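Local coordinates for Udp-n-acetylglucosamine pyrophosphorylase (Trypanosoma brucei, PDB 4BQH), which probably catalyses the transfer of a uridylyl group from UTP to N-acetylglucosamine 1-phosphate, giving UDP-N-acetylglucosamine and diphosphate, at residues A[146-159]-A[191-204]. Sequence-based numbering, arbitrary orientation.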
ATOM      1  N   SER A 146       2.664   5.127  16.430  1.00 13.58           N
ATOM      2  CA  SER A 146       1.671   4.486  15.561  1.00 12.68           C
ATOM      3  C   SER A 146       2.266   4.107  14.194  1.00 12.00           C
ATOM      4  O   SER A 146       3.319   4.601  13.784  1.00 11.74           O
ATOM      5  CB  SER A 146       0.432   5.380  15.374  1.00 12.11           C
ATOM      6  OG  SER A 146       0.699   6.596  14.667  1.00 12.20           O
ATOM      7  N   LEU A 147       1.591   3.205  13.498  1.00 10.89           N
ATOM      8  CA  LEU A 147       1.972   2.916  12.129  1.00 10.35           C
ATOM      9  C   LEU A 147       1.923   4.186  11.257  1.00 10.14           C
ATOM     10  O   LEU A 147       2.850   4.414  10.489  1.00  9.98           O
ATOM     11  CB  LEU A 147       1.123   1.769  11.554  1.00 10.44           C
ATOM     12  CG  LEU A 147       1.307   0.421  12.272  1.00 10.65           C
ATOM     13  CD1 LEU A 147       0.258  -0.535  11.712  1.00 10.56           C
ATOM     14  CD2 LEU A 147       2.706  -0.144  12.090  1.00 10.90           C
ATOM     15  N   PHE A 148       0.890   5.021  11.397  1.00 10.62           N
ATOM     16  CA  PHE A 148       0.851   6.307  10.661  1.00 11.03           C
ATOM     17  C   PHE A 148       2.097   7.145  10.948  1.00 11.68           C
ATOM     18  O   PHE A 148       2.723   7.651  10.037  1.00 11.49           O
ATOM     19  CB  PHE A 148      -0.394   7.144  10.977  1.00 11.03           C
ATOM     20  CG  PHE A 148      -1.629   6.763  10.195  1.00 11.57           C
ATOM     21  CD1 PHE A 148      -1.579   6.575   8.814  1.00 11.70           C
ATOM     22  CD2 PHE A 148      -2.876   6.691  10.831  1.00 11.51           C
ATOM     23  CE1 PHE A 148      -2.739   6.265   8.092  1.00 12.00           C
ATOM     24  CE2 PHE A 148      -4.047   6.387  10.105  1.00 11.54           C
ATOM     25  CZ  PHE A 148      -3.977   6.165   8.734  1.00 11.17           C
ATOM     26  N   MET A 149       2.465   7.265  12.219  1.00 12.30           N
ATOM     27  CA  MET A 149       3.584   8.112  12.588  1.00 12.73           C
ATOM     28  C   MET A 149       4.874   7.655  11.936  1.00 12.46           C
ATOM     29  O   MET A 149       5.616   8.476  11.408  1.00 12.37           O
ATOM     30  CB  MET A 149       3.747   8.160  14.112  1.00 12.93           C
ATOM     31  CG  MET A 149       4.911   9.026  14.558  1.00 14.23           C
ATOM     32  SD  MET A 149       4.658   9.369  16.305  1.00 17.32           S
ATOM     33  CE  MET A 149       6.028  10.480  16.608  1.00 17.42           C
ATOM     34  N   MET A 150       5.131   6.345  11.945  1.00 12.99           N
ATOM     35  CA  MET A 150       6.362   5.819  11.350  1.00 13.40           C
ATOM     36  C   MET A 150       6.385   6.016   9.823  1.00 12.60           C
ATOM     37  O   MET A 150       7.436   6.324   9.267  1.00 12.09           O
ATOM     38  CB  MET A 150       6.632   4.371  11.757  1.00 15.54           C
ATOM     39  CG  MET A 150       7.138   4.258  13.206  1.00 18.34           C
ATOM     40  SD  MET A 150       7.399   2.564  13.786  1.00 22.73           S
ATOM     41  CE  MET A 150       5.721   1.970  13.756  1.00 21.63           C
ATOM     42  N   HIS A 151       5.240   5.862   9.166  1.00 12.76           N
ATOM     43  CA  HIS A 151       5.150   6.190   7.731  1.00 12.63           C
ATOM     44  C   HIS A 151       5.531   7.614   7.448  1.00 12.28           C
ATOM     45  O   HIS A 151       6.317   7.869   6.532  1.00 12.26           O
ATOM     46  CB  HIS A 151       3.773   5.896   7.139  1.00 13.93           C
ATOM     47  CG  HIS A 151       3.694   4.570   6.404  1.00 15.64           C
ATOM     48  ND1 HIS A 151       3.817   3.385   7.042  1.00 16.66           N
ATOM     49  CD2 HIS A 151       3.474   4.274   5.064  1.00 15.31           C
ATOM     50  CE1 HIS A 151       3.697   2.358   6.138  1.00 16.19           C
ATOM     51  NE2 HIS A 151       3.496   2.897   4.934  1.00 16.60           N
ATOM     52  N   CYS A 152       5.005   8.552   8.234  1.00 11.88           N
ATOM     53  CA  CYS A 152       5.276   9.973   8.010  1.00 12.39           C
ATOM     54  C   CYS A 152       6.732  10.336   8.291  1.00 11.99           C
ATOM     55  O   CYS A 152       7.315  11.183   7.604  1.00 11.80           O
ATOM     56  CB  CYS A 152       4.330  10.843   8.839  1.00 12.09           C
ATOM     57  SG  CYS A 152       2.594  10.674   8.351  1.00 14.48           S
ATOM     58  N   GLU A 153       7.325   9.693   9.292  1.00 11.44           N
ATOM     59  CA  GLU A 153       8.716   9.933   9.591  1.00 11.59           C
ATOM     60  C   GLU A 153       9.620   9.390   8.497  1.00 11.43           C
ATOM     61  O   GLU A 153      10.646   9.988   8.189  1.00 12.01           O
ATOM     62  CB  GLU A 153       9.076   9.330  10.949  1.00 12.27           C
ATOM     63  CG  GLU A 153       8.529  10.169  12.075  1.00 13.30           C
ATOM     64  CD  GLU A 153       8.901   9.647  13.458  1.00 14.32           C
ATOM     65  OE1 GLU A 153       9.622   8.637  13.567  1.00 15.09           O
ATOM     66  OE2 GLU A 153       8.455  10.278  14.438  1.00 15.40           O
ATOM     67  N   LYS A 154       9.233   8.273   7.866  1.00 10.73           N
ATOM     68  CA  LYS A 154      10.003   7.784   6.727  1.00 10.40           C
ATOM     69  C   LYS A 154       9.972   8.813   5.588  1.00 10.42           C
ATOM     70  O   LYS A 154      10.994   9.074   4.964  1.00 10.29           O
ATOM     71  CB  LYS A 154       9.484   6.420   6.250  1.00 10.54           C
ATOM     72  CG  LYS A 154       9.816   5.281   7.225  1.00 10.94           C
ATOM     73  CD  LYS A 154       9.093   3.978   6.854  1.00 11.06           C
ATOM     74  CE  LYS A 154       9.568   2.812   7.725  1.00 11.78           C
ATOM     75  NZ  LYS A 154       8.803   1.555   7.390  1.00 11.36           N
ATOM     76  N   ILE A 155       8.817   9.430   5.360  1.00 10.62           N
ATOM     77  CA  ILE A 155       8.721  10.443   4.298  1.00 11.22           C
ATOM     78  C   ILE A 155       9.632  11.609   4.648  1.00 11.20           C
ATOM     79  O   ILE A 155      10.404  12.078   3.800  1.00 11.67           O
ATOM     80  CB  ILE A 155       7.285  10.953   4.137  1.00 11.48           C
ATOM     81  CG1 ILE A 155       6.430   9.842   3.519  1.00 12.31           C
ATOM     82  CG2 ILE A 155       7.237  12.250   3.305  1.00 11.49           C
ATOM     83  CD1 ILE A 155       4.963  10.170   3.408  1.00 14.27           C
ATOM     84  N   ARG A 156       9.532  12.078   5.886  1.00 11.54           N
ATOM     85  CA  ARG A 156      10.392  13.212   6.320  1.00 12.28           C
ATOM     86  C   ARG A 156      11.876  12.920   6.125  1.00 12.04           C
ATOM     87  O   ARG A 156      12.655  13.786   5.679  1.00 12.11           O
ATOM     88  CB  ARG A 156      10.089  13.579   7.778  1.00 12.83           C
ATOM     89  CG  ARG A 156       8.773  14.342   7.925  1.00 14.45           C
ATOM     90  CD  ARG A 156       8.261  14.349   9.346  1.00 16.38           C
ATOM     91  NE  ARG A 156       9.223  15.058  10.190  1.00 17.81           N
ATOM     92  CZ  ARG A 156       9.317  14.905  11.501  1.00 17.82           C
ATOM     93  NH1 ARG A 156       8.476  14.101  12.157  1.00 18.36           N
ATOM     94  NH2 ARG A 156      10.255  15.573  12.151  1.00 20.50           N
ATOM     95  N   ARG A 157      12.301  11.717   6.482  1.00 11.19           N
ATOM     96  CA  ARG A 157      13.701  11.341   6.306  1.00 12.06           C
ATOM     97  C   ARG A 157      14.136  11.280   4.829  1.00 11.41           C
ATOM     98  O   ARG A 157      15.200  11.802   4.464  1.00 10.33           O
ATOM     99  CB  ARG A 157      14.014  10.042   7.060  1.00 13.23           C
ATOM    100  CG  ARG A 157      15.471   9.648   7.018  1.00 15.79           C
ATOM    101  CD  ARG A 157      16.377  10.669   7.696  1.00 18.07           C
ATOM    102  NE  ARG A 157      17.739  10.187   7.531  1.00 21.27           N
ATOM    103  CZ  ARG A 157      18.798  10.938   7.294  1.00 21.69           C
ATOM    104  NH1 ARG A 157      18.686  12.260   7.188  1.00 23.01           N
ATOM    105  NH2 ARG A 157      19.975  10.345   7.168  1.00 23.13           N
ATOM    106  N   ARG A 158      13.315  10.649   3.991  1.00 10.54           N
ATOM    107  CA  ARG A 158      13.600  10.581   2.554  1.00 10.94           C
ATOM    108  C   ARG A 158      13.680  12.023   1.949  1.00 11.01           C
ATOM    109  O   ARG A 158      14.525  12.313   1.093  1.00 10.65           O
ATOM    110  CB  ARG A 158      12.554   9.725   1.822  1.00 11.31           C
ATOM    111  CG  ARG A 158      12.668   8.203   2.072  1.00 12.70           C
ATOM    112  CD  ARG A 158      13.919   7.553   1.470  1.00 13.11           C
ATOM    113  NE  ARG A 158      13.859   6.098   1.665  1.00 13.84           N
ATOM    114  CZ  ARG A 158      14.869   5.256   1.491  1.00 13.98           C
ATOM    115  NH1 ARG A 158      16.059   5.700   1.137  1.00 14.37           N
ATOM    116  NH2 ARG A 158      14.681   3.939   1.652  1.00 13.59           N
ATOM    117  N   GLN A 159      12.792  12.902   2.392  1.00 11.32           N
ATOM    118  CA  GLN A 159      12.769  14.309   1.921  1.00 11.76           C
ATOM    119  C   GLN A 159      14.061  15.006   2.319  1.00 12.36           C
ATOM    120  O   GLN A 159      14.686  15.717   1.516  1.00 12.36           O
ATOM    121  CB  GLN A 159      11.573  15.063   2.529  1.00 11.52           C
ATOM    122  CG  GLN A 159      10.233  14.754   1.854  1.00 11.55           C
ATOM    123  CD  GLN A 159       9.053  15.417   2.541  1.00 11.04           C
ATOM    124  OE1 GLN A 159       7.932  15.405   2.028  1.00 10.58           O
ATOM    125  NE2 GLN A 159       9.305  16.043   3.701  1.00 11.94           N
ATOM    126  N   PHE A 191      -7.090  12.261  14.166  1.00 15.63           N
ATOM    127  CA  PHE A 191      -5.831  11.689  14.648  1.00 15.31           C
ATOM    128  C   PHE A 191      -4.623  12.434  14.063  1.00 14.37           C
ATOM    129  O   PHE A 191      -3.698  12.755  14.789  1.00 14.70           O
ATOM    130  CB  PHE A 191      -5.804  10.191  14.295  1.00 14.92           C
ATOM    131  CG  PHE A 191      -4.618   9.430  14.830  1.00 15.45           C
ATOM    132  CD1 PHE A 191      -4.513   9.125  16.185  1.00 16.03           C
ATOM    133  CD2 PHE A 191      -3.627   8.959  13.957  1.00 15.27           C
ATOM    134  CE1 PHE A 191      -3.441   8.384  16.665  1.00 16.18           C
ATOM    135  CE2 PHE A 191      -2.540   8.223  14.436  1.00 15.74           C
ATOM    136  CZ  PHE A 191      -2.447   7.934  15.794  1.00 16.03           C
ATOM    137  N   PHE A 192      -4.623  12.701  12.749  1.00 14.89           N
ATOM    138  CA  PHE A 192      -3.522  13.451  12.138  1.00 15.30           C
ATOM    139  C   PHE A 192      -3.437  14.862  12.737  1.00 16.78           C
ATOM    140  O   PHE A 192      -2.348  15.325  13.099  1.00 18.15           O
ATOM    141  CB  PHE A 192      -3.652  13.529  10.603  1.00 14.62           C
ATOM    142  CG  PHE A 192      -2.999  12.372   9.873  1.00 14.16           C
ATOM    143  CD1 PHE A 192      -3.590  11.111   9.860  1.00 14.09           C
ATOM    144  CD2 PHE A 192      -1.788  12.547   9.202  1.00 14.38           C
ATOM    145  CE1 PHE A 192      -2.980  10.040   9.184  1.00 13.99           C
ATOM    146  CE2 PHE A 192      -1.178  11.491   8.524  1.00 14.33           C
ATOM    147  CZ  PHE A 192      -1.768  10.233   8.527  1.00 14.03           C
ATOM    148  N   GLU A 193      -4.578  15.535  12.816  1.00 18.63           N
ATOM    149  CA  GLU A 193      -4.634  16.909  13.362  1.00 21.26           C
ATOM    150  C   GLU A 193      -4.075  17.018  14.793  1.00 21.88           C
ATOM    151  O   GLU A 193      -3.260  17.910  15.087  1.00 22.17           O
ATOM    152  CB  GLU A 193      -6.064  17.448  13.291  1.00 22.84           C
ATOM    153  CG  GLU A 193      -6.522  17.809  11.880  1.00 27.95           C
ATOM    154  CD  GLU A 193      -8.031  17.996  11.764  1.00 31.17           C
ATOM    155  OE1 GLU A 193      -8.717  18.128  12.808  1.00 35.88           O
ATOM    156  OE2 GLU A 193      -8.545  18.015  10.627  1.00 32.53           O
ATOM    157  N   GLU A 194      -4.508  16.101  15.657  1.00 22.06           N
ATOM    158  CA  GLU A 194      -4.075  16.035  17.067  1.00 22.37           C
ATOM    159  C   GLU A 194      -2.574  15.779  17.209  1.00 21.06           C
ATOM    160  O   GLU A 194      -1.958  16.106  18.230  1.00 20.84           O
ATOM    161  CB  GLU A 194      -4.825  14.924  17.794  1.00 23.32           C
ATOM    162  CG  GLU A 194      -6.304  15.207  18.030  1.00 25.46           C
ATOM    163  CD  GLU A 194      -7.081  13.988  18.508  1.00 28.30           C
ATOM    164  OE1 GLU A 194      -6.488  12.927  18.800  1.00 31.35           O
ATOM    165  OE2 GLU A 194      -8.317  14.080  18.585  1.00 32.25           O
ATOM    166  N   ASN A 195      -1.985  15.184  16.184  1.00 19.41           N
ATOM    167  CA  ASN A 195      -0.569  14.871  16.208  1.00 18.13           C
ATOM    168  C   ASN A 195       0.268  15.763  15.293  1.00 17.63           C
ATOM    169  O   ASN A 195       1.411  15.414  14.966  1.00 16.79           O
ATOM    170  CB  ASN A 195      -0.375  13.392  15.872  1.00 18.22           C
ATOM    171  CG  ASN A 195      -0.798  12.487  17.009  1.00 19.63           C
ATOM    172  OD1 ASN A 195      -0.071  12.347  17.989  1.00 20.50           O
ATOM    173  ND2 ASN A 195      -1.989  11.888  16.901  1.00 19.10           N
ATOM    174  N   SER A 196      -0.304  16.905  14.889  1.00 17.20           N
ATOM    175  CA  SER A 196       0.358  17.882  14.013  1.00 17.30           C
ATOM    176  C   SER A 196       0.897  17.238  12.737  1.00 17.52           C
ATOM    177  O   SER A 196       2.009  17.549  12.303  1.00 16.76           O
ATOM    178  CB  SER A 196       1.496  18.606  14.755  1.00 19.28           C
ATOM    179  OG  SER A 196       0.942  19.267  15.876  1.00 22.17           O
ATOM    180  N   TYR A 197       0.101  16.328  12.164  1.00 17.19           N
ATOM    181  CA  TYR A 197       0.449  15.631  10.905  1.00 16.83           C
ATOM    182  C   TYR A 197       1.802  14.954  10.966  1.00 15.47           C
ATOM    183  O   TYR A 197       2.465  14.776   9.948  1.00 15.50           O
ATOM    184  CB  TYR A 197       0.329  16.575   9.681  1.00 18.87           C
ATOM    185  CG  TYR A 197      -1.006  17.262   9.604  1.00 20.81           C
ATOM    186  CD1 TYR A 197      -2.096  16.676   8.948  1.00 22.18           C
ATOM    187  CD2 TYR A 197      -1.195  18.496  10.226  1.00 22.78           C
ATOM    188  CE1 TYR A 197      -3.342  17.311   8.918  1.00 23.39           C
ATOM    189  CE2 TYR A 197      -2.418  19.128  10.201  1.00 24.97           C
ATOM    190  CZ  TYR A 197      -3.485  18.543   9.557  1.00 26.01           C
ATOM    191  OH  TYR A 197      -4.680  19.227   9.537  1.00 27.61           O
ATOM    192  N   PHE A 198       2.204  14.565  12.177  1.00 14.97           N
ATOM    193  CA  PHE A 198       3.456  13.819  12.426  1.00 15.13           C
ATOM    194  C   PHE A 198       4.681  14.503  11.832  1.00 15.39           C
ATOM    195  O   PHE A 198       5.645  13.851  11.429  1.00 15.30           O
ATOM    196  CB  PHE A 198       3.324  12.352  11.976  1.00 14.90           C
ATOM    197  CG  PHE A 198       2.114  11.657  12.564  1.00 15.19           C
ATOM    198  CD1 PHE A 198       2.101  11.264  13.905  1.00 15.11           C
ATOM    199  CD2 PHE A 198       0.972  11.440  11.793  1.00 15.60           C
ATOM    200  CE1 PHE A 198       0.973  10.642  14.448  1.00 15.28           C
ATOM    201  CE2 PHE A 198      -0.156  10.814  12.332  1.00 15.16           C
ATOM    202  CZ  PHE A 198      -0.145  10.419  13.661  1.00 15.48           C
ATOM    203  N   GLY A 199       4.642  15.826  11.832  1.00 15.34           N
ATOM    204  CA  GLY A 199       5.771  16.622  11.355  1.00 15.30           C
ATOM    205  C   GLY A 199       5.698  17.018   9.886  1.00 14.33           C
ATOM    206  O   GLY A 199       6.523  17.805   9.423  1.00 15.98           O
ATOM    207  N   LEU A 200       4.726  16.466   9.153  1.00 14.30           N
ATOM    208  CA  LEU A 200       4.476  16.862   7.762  1.00 14.15           C
ATOM    209  C   LEU A 200       3.745  18.199   7.680  1.00 15.23           C
ATOM    210  O   LEU A 200       3.103  18.620   8.634  1.00 15.10           O
ATOM    211  CB  LEU A 200       3.635  15.808   7.025  1.00 13.34           C
ATOM    212  CG  LEU A 200       4.262  14.413   6.943  1.00 13.05           C
ATOM    213  CD1 LEU A 200       3.279  13.453   6.283  1.00 12.69           C
ATOM    214  CD2 LEU A 200       5.562  14.431   6.160  1.00 12.58           C
ATOM    215  N   GLU A 201       3.816  18.859   6.531  1.00 16.54           N
ATOM    216  CA  GLU A 201       2.957  20.030   6.286  1.00 17.45           C
ATOM    217  C   GLU A 201       1.523  19.600   6.021  1.00 17.73           C
ATOM    218  O   GLU A 201       1.289  18.672   5.258  1.00 15.51           O
ATOM    219  CB  GLU A 201       3.450  20.812   5.073  1.00 20.11           C
ATOM    220  CG  GLU A 201       4.881  21.321   5.168  1.00 25.46           C
ATOM    221  CD  GLU A 201       5.411  21.850   3.829  1.00 30.31           C
ATOM    222  OE1 GLU A 201       4.860  21.510   2.750  1.00 36.00           O
ATOM    223  OE2 GLU A 201       6.404  22.604   3.846  1.00 34.71           O
ATOM    224  N   ARG A 202       0.558  20.290   6.626  1.00 17.37           N
ATOM    225  CA  ARG A 202      -0.844  19.990   6.383  1.00 19.17           C
ATOM    226  C   ARG A 202      -1.164  19.972   4.884  1.00 18.33           C
ATOM    227  O   ARG A 202      -1.931  19.128   4.424  1.00 16.53           O
ATOM    228  CB  ARG A 202      -1.745  20.983   7.132  1.00 21.80           C
ATOM    229  CG  ARG A 202      -3.227  20.915   6.785  1.00 25.28           C
ATOM    230  CD  ARG A 202      -4.072  21.884   7.611  1.00 29.70           C
ATOM    231  NE  ARG A 202      -3.370  23.141   7.866  1.00 35.37           N
ATOM    232  CZ  ARG A 202      -2.924  23.537   9.064  1.00 38.73           C
ATOM    233  NH1 ARG A 202      -3.121  22.790  10.152  1.00 40.54           N
ATOM    234  NH2 ARG A 202      -2.282  24.696   9.175  1.00 39.88           N
ATOM    235  N   GLU A 203      -0.549  20.884   4.130  1.00 18.40           N
ATOM    236  CA  GLU A 203      -0.839  21.038   2.703  1.00 18.62           C
ATOM    237  C   GLU A 203      -0.379  19.835   1.858  1.00 16.41           C
ATOM    238  O   GLU A 203      -0.858  19.657   0.738  1.00 15.60           O
ATOM    239  CB  GLU A 203      -0.206  22.321   2.155  1.00 21.62           C
ATOM    240  CG  GLU A 203      -0.815  23.619   2.696  1.00 27.16           C
ATOM    241  CD  GLU A 203      -0.409  23.971   4.135  1.00 30.64           C
ATOM    242  OE1 GLU A 203       0.520  23.339   4.728  1.00 28.31           O
ATOM    243  OE2 GLU A 203      -1.038  24.915   4.688  1.00 34.48           O
ATOM    244  N   GLN A 204       0.526  19.003   2.386  1.00 14.62           N
ATOM    245  CA  GLN A 204       0.979  17.835   1.611  1.00 13.33           C
ATOM    246  C   GLN A 204       0.219  16.540   1.933  1.00 12.84           C
ATOM    247  O   GLN A 204       0.553  15.494   1.388  1.00 13.20           O
ATOM    248  CB  GLN A 204       2.484  17.599   1.757  1.00 13.25           C
ATOM    249  CG  GLN A 204       2.894  16.879   3.041  1.00 12.88           C
ATOM    250  CD  GLN A 204       4.395  16.870   3.261  1.00 13.35           C
ATOM    251  OE1 GLN A 204       4.896  17.626   4.102  1.00 14.26           O
ATOM    252  NE2 GLN A 204       5.139  16.057   2.477  1.00 12.45           N
TER
HETATM  253  O   HOH W   1       7.416  17.820   4.932  1.00 18.50           O
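Phe-148 offers one ring face to the edge of Phe-192, whose CE1 sits over the ring centre: a T-shaped pair with centroids 4.8 Å apart and planes at 64°. Phe-191 CE2 lies at the Phe-148 edge, and Ser-146 OG, which N-caps the helix by accepting from Met-149 N, meets the rim of Phe-191 in its plane. One face of Phe-198 takes Met-149 CA in a CH-pi contact, while Phe-191 CD2 and Phe-192 CE2 come to its edge; Phe-198 CE2 in turn stands over the centre of one Phe-192 face. Flat phenylalanines suit this helix-to-loop joint of the GT-A-type, Rossmann-like domain, since Phe-192 can thus meet Phe-148 by its edge and Phe-198 by its face. The loop follows a Schellman motif that ends helix 185-194 and leads to strand 205-209; Leu-176 of neighbouring strand 175-180 touches Cys-152, Ile-155 and Leu-200. Slim Cys-152 brings CB within 3.6 Å of Phe-198 CB, its SG beside Leu-200 CD1. Arg-156 lays its guanidinium face over CA of Gly-199, which has positive phi (93°) and no side chain. Arg-156 NH1 donates to Phe-198 O at 2.9 Å, a bent bond (134°) from above the carbonyl plane. Glutamine, both donor and acceptor, suits positions 159 and 204: Gln-159 OE1 accepts from Val-174 N, Gln-204 NE2 donates to Val-174 O, and a water bridges Gln-159 NE2 to Gln-204 OE1. Gln-204 NE2 also donates to an in-plane lone pair of Gln-159 OE1 at 2.9 Å.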